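Pbp related beta-lactamase (Pyrococcus abyssi, PDB 2QMI) is an archaeal peptidase, probably serine-dependent, of the penicillin-binding protein and beta-lactamase family that assembles into a self-compartmentalizing octamer. Local coordinates at residues Thr400-Pro405 with Cys415-Asn420; Arg422-Glu427 with Ile438-Arg443. One frame throughout, in Å; residues are numbered along the deposited sequence.

Interaction 1 (Thr400-Pro405 with Cys415-Asn420); sequences TIPLFP and CYTLSN
Phe404 and Tyr416 form an antiparallel hydrogen-bonded pair in the beta hairpin of strands 400-408 and 412-419, part of the eight-stranded antiparallel barrel of the Pab87 octamerisation domain. Phe404 N donates almost straight to Tyr416 O (2.8 Å, 174° at the hydrogen). The return bond from Tyr416 N to Phe404 O is longer and more bent. Tyr416 holds CG between its own backbone N and carbonyl carbon (chi1 71°), which swings the ring back across the neighbouring strand. One ring face thereby lies against Phe404 CB, a CH-pi contact of 3.9 Å from CB to the Tyr416 ring centroid, while the two ring planes meet obliquely. Both aromatics also reach the second subunit, where Phe404 stacks on Phe404 and Tyr416 OH hydrogen-bonds to Tyr416 OH of that copy. Beside them, Leu403 and Cys415 meet through their CB atoms, and Leu403 CD2 packs on Thr417 CB. Farther along, the strands diverge and a side chain takes over the bonding: Thr417 OG1, anti to its main-chain nitrogen (chi1 -174°), donates to Pro402 O at 2.8 Å, with Ile401 CG2 3.5 Å from the same Thr417 OG1.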
loop_
_atom_site.group_PDB
_atom_site.type_symbol
_atom_site.label_atom_id
_atom_site.label_comp_id
_atom_site.label_asym_id
_atom_site.label_seq_id
_atom_site.Cartn_x
_atom_site.Cartn_y
_atom_site.Cartn_z
ATOM N N THR A 400 -14.380 -20.738 -4.395
ATOM C CA THR A 400 -14.103 -21.349 -5.707
ATOM C C THR A 400 -14.254 -22.871 -5.821
ATOM O O THR A 400 -13.917 -23.614 -4.890
ATOM C CB THR A 400 -12.682 -20.986 -6.178
ATOM O OG1 THR A 400 -12.621 -19.584 -6.467
ATOM C CG2 THR A 400 -12.297 -21.774 -7.433
ATOM N N ILE A 401 -14.739 -23.316 -6.986
ATOM C CA ILE A 401 -14.954 -24.733 -7.281
ATOM C C ILE A 401 -14.233 -25.168 -8.562
ATOM O O ILE A 401 -14.256 -24.451 -9.573
ATOM C CB ILE A 401 -16.455 -25.035 -7.495
ATOM C CG1 ILE A 401 -17.235 -24.771 -6.211
ATOM C CG2 ILE A 401 -16.646 -26.475 -7.956
ATOM C CD1 ILE A 401 -18.727 -25.014 -6.353
ATOM N N PRO A 402 -13.578 -26.348 -8.535
ATOM C CA PRO A 402 -12.862 -26.882 -9.699
ATOM C C PRO A 402 -13.779 -27.815 -10.486
ATOM O O PRO A 402 -14.309 -28.773 -9.926
ATOM C CB PRO A 402 -11.696 -27.632 -9.067
ATOM C CG PRO A 402 -12.339 -28.219 -7.844
ATOM C CD PRO A 402 -13.170 -27.057 -7.303
ATOM N N LEU A 403 -13.970 -27.535 -11.773
ATOM C CA LEU A 403 -14.833 -28.369 -12.616
ATOM C C LEU A 403 -14.079 -29.099 -13.730
ATOM O O LEU A 403 -13.305 -28.495 -14.482
ATOM C CB LEU A 403 -15.942 -27.520 -13.241
ATOM C CG LEU A 403 -16.920 -26.794 -12.313
ATOM C CD1 LEU A 403 -17.925 -26.038 -13.167
ATOM C CD2 LEU A 403 -17.638 -27.785 -11.405
ATOM N N PHE A 404 -14.321 -30.401 -13.839
ATOM C CA PHE A 404 -13.674 -31.228 -14.851
ATOM C C PHE A 404 -14.639 -31.583 -15.973
ATOM O O PHE A 404 -15.643 -32.252 -15.741
ATOM C CB PHE A 404 -13.164 -32.525 -14.218
ATOM C CG PHE A 404 -11.926 -32.360 -13.379
ATOM C CD1 PHE A 404 -11.620 -31.140 -12.785
ATOM C CD2 PHE A 404 -11.085 -33.444 -13.156
ATOM C CE1 PHE A 404 -10.495 -31.001 -11.975
ATOM C CE2 PHE A 404 -9.958 -33.321 -12.350
ATOM C CZ PHE A 404 -9.661 -32.096 -11.758
ATOM N N PRO A 405 -14.350 -31.142 -17.209
ATOM C CA PRO A 405 -15.242 -31.461 -18.326
ATOM C C PRO A 405 -15.272 -32.961 -18.582
ATOM O O PRO A 405 -14.226 -33.583 -18.756
ATOM C CB PRO A 405 -14.624 -30.686 -19.488
ATOM C CG PRO A 405 -14.022 -29.504 -18.816
ATOM C CD PRO A 405 -13.354 -30.136 -17.617
ATOM N N CYS A 415 -19.752 -30.810 -16.814
ATOM C CA CYS A 415 -18.591 -30.901 -15.939
ATOM C C CYS A 415 -18.993 -31.518 -14.617
ATOM O O CYS A 415 -20.181 -31.700 -14.341
ATOM C CB CYS A 415 -18.005 -29.517 -15.656
ATOM S SG CYS A 415 -17.578 -28.579 -17.107
ATOM N N TYR A 416 -17.998 -31.828 -13.796
ATOM C CA TYR A 416 -18.254 -32.410 -12.489
ATOM C C TYR A 416 -17.138 -32.000 -11.559
ATOM O O TYR A 416 -16.018 -31.719 -11.996
ATOM C CB TYR A 416 -18.316 -33.937 -12.579
ATOM C CG TYR A 416 -16.982 -34.603 -12.840
ATOM C CD1 TYR A 416 -16.101 -34.880 -11.792
ATOM C CD2 TYR A 416 -16.598 -34.955 -14.135
ATOM C CE1 TYR A 416 -14.871 -35.494 -12.023
ATOM C CE2 TYR A 416 -15.361 -35.574 -14.380
ATOM C CZ TYR A 416 -14.507 -35.839 -13.314
ATOM O OH TYR A 416 -13.291 -36.452 -13.539
ATOM N N THR A 417 -17.451 -31.957 -10.272
ATOM C CA THR A 417 -16.472 -31.601 -9.269
ATOM C C THR A 417 -16.576 -32.637 -8.166
ATOM O O THR A 417 -17.193 -33.686 -8.363
ATOM C CB THR A 417 -16.744 -30.222 -8.692
ATOM O OG1 THR A 417 -15.677 -29.867 -7.803
ATOM C CG2 THR A 417 -18.075 -30.214 -7.944
ATOM N N LEU A 418 -15.989 -32.347 -7.009
ATOM C CA LEU A 418 -16.028 -33.290 -5.898
ATOM C C LEU A 418 -17.014 -32.865 -4.818
ATOM O O LEU A 418 -17.003 -31.716 -4.363
ATOM C CB LEU A 418 -14.631 -33.455 -5.300
ATOM C CG LEU A 418 -14.268 -34.905 -4.946
ATOM C CD1 LEU A 418 -15.204 -35.412 -3.850
ATOM C CD2 LEU A 418 -14.358 -35.794 -6.195
ATOM N N SER A 419 -17.865 -33.811 -4.415
ATOM C CA SER A 419 -18.892 -33.583 -3.396
ATOM C C SER A 419 -18.851 -34.713 -2.379
ATOM O O SER A 419 -19.219 -35.846 -2.698
ATOM C CB SER A 419 -20.280 -33.591 -4.028
ATOM O OG SER A 419 -20.662 -34.929 -4.354
ATOM N N ASN A 420 -18.424 -34.402 -1.161
ATOM C CA ASN A 420 -18.334 -35.395 -0.090
ATOM C C ASN A 420 -17.748 -36.744 -0.534
ATOM O O ASN A 420 -17.770 -37.708 0.237
ATOM C CB ASN A 420 -19.715 -35.619 0.537
ATOM C CG ASN A 420 -19.636 -36.184 1.953
ATOM O OD1 ASN A 420 -19.126 -37.294 2.181
ATOM N ND2 ASN A 420 -20.148 -35.417 2.918
#

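Interaction 2 (Arg422-Glu427 with Ile438-Arg443); sequences RKMYAE and IFERYR
Glu427 and Ile438 pair antiparallel through two backbone hydrogen bonds, Glu427 N to Ile438 O (3.0 Å) and Ile438 N to Glu427 O (2.9 Å); past Ala426 and Phe439 the strands separate toward Met424 and Glu440, and side chains make the contact there. Phe439 carries CG anti to its backbone N (chi1 -178°), sending the ring toward strand 422-431, where Phe439 CD1 lies 3.5 Å from Ala426 CB. The far end of the ring meets Met424, whose extended chain bends at chi3 (84°) and brings CE to 3.3 Å from Phe439 CZ, a tight approach in which the two side chains cross at about a right angle. Past Phe439 the chain reverses in a type II' beta turn ending at Tyr442. Within this turn Arg441 grips the Glu440 carboxylate side-on, NE to OE1 at 2.7 Å and NH2 to OE2 at 3.0 Å, while Arg441 N also donates to Glu440 OE1; three bonds thus fix the carboxylate's rotation. In the barrel, strand 422-431 lies between strands 412-419 and 434-439, with Leu403 of strand 400-408 touching Ala426. Trp276 of the second subunit packs on Met424 and Glu440, and the turn connects strand 434-439 to the last strand, 442-446.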
loop_
_atom_site.group_PDB
_atom_site.type_symbol
_atom_site.label_atom_id
_atom_site.label_comp_id
_atom_site.label_asym_id
_atom_site.label_seq_id
_atom_site.Cartn_x
_atom_site.Cartn_y
_atom_site.Cartn_z
ATOM N N ARG A 422 -18.261 -38.081 -4.046
ATOM C CA ARG A 422 -18.840 -38.538 -5.310
ATOM C C ARG A 422 -18.828 -37.341 -6.261
ATOM O O ARG A 422 -18.739 -36.188 -5.824
ATOM C CB ARG A 422 -20.289 -39.011 -5.118
ATOM C CG ARG A 422 -20.552 -39.839 -3.860
ATOM C CD ARG A 422 -20.875 -41.295 -4.183
ATOM N NE ARG A 422 -21.661 -41.900 -3.110
ATOM C CZ ARG A 422 -22.049 -43.176 -3.081
ATOM N NH1 ARG A 422 -21.723 -44.002 -4.074
ATOM N NH2 ARG A 422 -22.781 -43.627 -2.062
ATOM N N LYS A 423 -18.919 -37.602 -7.559
ATOM C CA LYS A 423 -18.901 -36.508 -8.519
ATOM C C LYS A 423 -20.265 -35.836 -8.683
ATOM O O LYS A 423 -21.285 -36.495 -8.918
ATOM C CB LYS A 423 -18.376 -36.996 -9.878
ATOM C CG LYS A 423 -19.081 -38.213 -10.434
ATOM C CD LYS A 423 -18.642 -38.494 -11.873
ATOM C CE LYS A 423 -17.163 -38.812 -12.001
ATOM N NZ LYS A 423 -16.810 -39.090 -13.434
ATOM N N MET A 424 -20.262 -34.513 -8.527
ATOM C CA MET A 424 -21.449 -33.671 -8.650
ATOM C C MET A 424 -21.285 -32.911 -9.976
ATOM O O MET A 424 -20.216 -32.365 -10.251
ATOM C CB MET A 424 -21.510 -32.707 -7.461
ATOM C CG MET A 424 -22.805 -31.939 -7.338
ATOM S SD MET A 424 -22.930 -31.068 -5.747
ATOM C CE MET A 424 -21.990 -29.527 -6.137
ATOM N N TYR A 425 -22.334 -32.860 -10.792
ATOM C CA TYR A 425 -22.219 -32.216 -12.096
ATOM C C TYR A 425 -22.788 -30.821 -12.300
ATOM O O TYR A 425 -23.702 -30.379 -11.599
ATOM C CB TYR A 425 -22.827 -33.116 -13.171
ATOM C CG TYR A 425 -22.330 -34.540 -13.160
ATOM C CD1 TYR A 425 -22.662 -35.411 -12.112
ATOM C CD2 TYR A 425 -21.560 -35.034 -14.214
ATOM C CE1 TYR A 425 -22.241 -36.741 -12.122
ATOM C CE2 TYR A 425 -21.133 -36.361 -14.234
ATOM C CZ TYR A 425 -21.479 -37.210 -13.189
ATOM O OH TYR A 425 -21.084 -38.537 -13.230
ATOM N N ALA A 426 -22.232 -30.150 -13.305
ATOM C CA ALA A 426 -22.662 -28.819 -13.717
ATOM C C ALA A 426 -22.898 -28.935 -15.226
ATOM O O ALA A 426 -22.293 -29.784 -15.885
ATOM C CB ALA A 426 -21.573 -27.789 -13.424
ATOM N N GLU A 427 -23.784 -28.105 -15.768
ATOM C CA GLU A 427 -24.075 -28.137 -17.202
ATOM C C GLU A 427 -24.147 -26.738 -17.793
ATOM O O GLU A 427 -24.799 -25.856 -17.239
ATOM C CB GLU A 427 -25.393 -28.864 -17.486
ATOM C CG GLU A 427 -25.364 -30.361 -17.237
ATOM C CD GLU A 427 -25.912 -30.746 -15.872
ATOM O OE1 GLU A 427 -27.091 -30.435 -15.585
ATOM O OE2 GLU A 427 -25.166 -31.370 -15.088
ATOM N N ILE A 438 -26.355 -24.710 -15.120
ATOM C CA ILE A 438 -27.191 -25.407 -14.152
ATOM C C ILE A 438 -26.230 -26.140 -13.231
ATOM O O ILE A 438 -25.589 -27.103 -13.647
ATOM C CB ILE A 438 -28.105 -26.465 -14.809
ATOM C CG1 ILE A 438 -28.960 -25.837 -15.916
ATOM C CG2 ILE A 438 -28.969 -27.123 -13.738
ATOM C CD1 ILE A 438 -29.917 -24.757 -15.450
ATOM N N PHE A 439 -26.122 -25.685 -11.989
ATOM C CA PHE A 439 -25.218 -26.316 -11.037
ATOM C C PHE A 439 -25.932 -26.642 -9.722
ATOM O O PHE A 439 -26.278 -25.754 -8.941
ATOM C CB PHE A 439 -24.012 -25.407 -10.792
ATOM C CG PHE A 439 -22.995 -25.991 -9.864
ATOM C CD1 PHE A 439 -22.457 -27.251 -10.108
ATOM C CD2 PHE A 439 -22.578 -25.286 -8.738
ATOM C CE1 PHE A 439 -21.516 -27.803 -9.244
ATOM C CE2 PHE A 439 -21.637 -25.827 -7.865
ATOM C CZ PHE A 439 -21.105 -27.089 -8.119
ATOM N N GLU A 440 -26.127 -27.936 -9.491
ATOM C CA GLU A 440 -26.829 -28.436 -8.317
ATOM C C GLU A 440 -28.215 -27.794 -8.229
ATOM O O GLU A 440 -29.075 -28.065 -9.069
ATOM C CB GLU A 440 -26.039 -28.179 -7.028
ATOM C CG GLU A 440 -26.683 -28.858 -5.811
ATOM C CD GLU A 440 -26.839 -27.924 -4.618
ATOM O OE1 GLU A 440 -27.076 -26.714 -4.833
ATOM O OE2 GLU A 440 -26.737 -28.404 -3.467
ATOM N N ARG A 441 -28.429 -26.929 -7.241
ATOM C CA ARG A 441 -29.733 -26.287 -7.070
ATOM C C ARG A 441 -29.955 -25.022 -7.889
ATOM O O ARG A 441 -31.090 -24.650 -8.153
ATOM C CB ARG A 441 -29.962 -25.927 -5.597
ATOM C CG ARG A 441 -29.268 -24.628 -5.165
ATOM C CD ARG A 441 -29.259 -24.462 -3.645
ATOM N NE ARG A 441 -28.663 -25.627 -2.999
ATOM C CZ ARG A 441 -28.696 -25.873 -1.694
ATOM N NH1 ARG A 441 -29.295 -25.026 -0.864
ATOM N NH2 ARG A 441 -28.151 -26.991 -1.225
ATOM N N TYR A 442 -28.882 -24.361 -8.296
ATOM C CA TYR A 442 -29.013 -23.094 -9.009
ATOM C C TYR A 442 -29.082 -23.101 -10.534
ATOM O O TYR A 442 -28.745 -24.078 -11.198
ATOM C CB TYR A 442 -27.858 -22.176 -8.608
ATOM C CG TYR A 442 -27.608 -22.059 -7.117
ATOM C CD1 TYR A 442 -28.394 -21.232 -6.318
ATOM C CD2 TYR A 442 -26.548 -22.742 -6.516
ATOM C CE1 TYR A 442 -28.132 -21.079 -4.964
ATOM C CE2 TYR A 442 -26.276 -22.595 -5.149
ATOM C CZ TYR A 442 -27.072 -21.760 -4.384
ATOM O OH TYR A 442 -26.802 -21.596 -3.047
ATOM N N ARG A 443 -29.543 -21.972 -11.064
ATOM C CA ARG A 443 -29.598 -21.716 -12.497
ATOM C C ARG A 443 -28.933 -20.344 -12.596
ATOM O O ARG A 443 -29.287 -19.431 -11.850
ATOM C CB ARG A 443 -31.029 -21.616 -13.038
ATOM C CG ARG A 443 -31.036 -21.135 -14.498
ATOM C CD ARG A 443 -32.426 -20.999 -15.113
ATOM N NE ARG A 443 -32.340 -20.601 -16.520
ATOM C CZ ARG A 443 -33.385 -20.435 -17.329
ATOM N NH1 ARG A 443 -34.617 -20.631 -16.886
ATOM N NH2 ARG A 443 -33.196 -20.081 -18.590
#

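In the fold
Both contacts belong to the C-terminal barrel and follow one another along the chain without nesting or crossing. Strand 400-408 turns back into strand 412-419, and interaction 1 closes that hairpin; after a short connection at residues 420-421, strand 422-431 runs out and strand 434-439 returns, closed by interaction 2. The hairpins are adjacent in the sheet: Cys415 O probably accepts from Ala426 N, and Thr417 N probably donates to Met424 O. Ile401 CD1 also packs against Phe439 CE2, joining the first and last of these four strands across the two middle ones. The centres of the two interactions lie about 9 Å apart, and both contacts reach the second subunit, consistent with a role in octamer assembly.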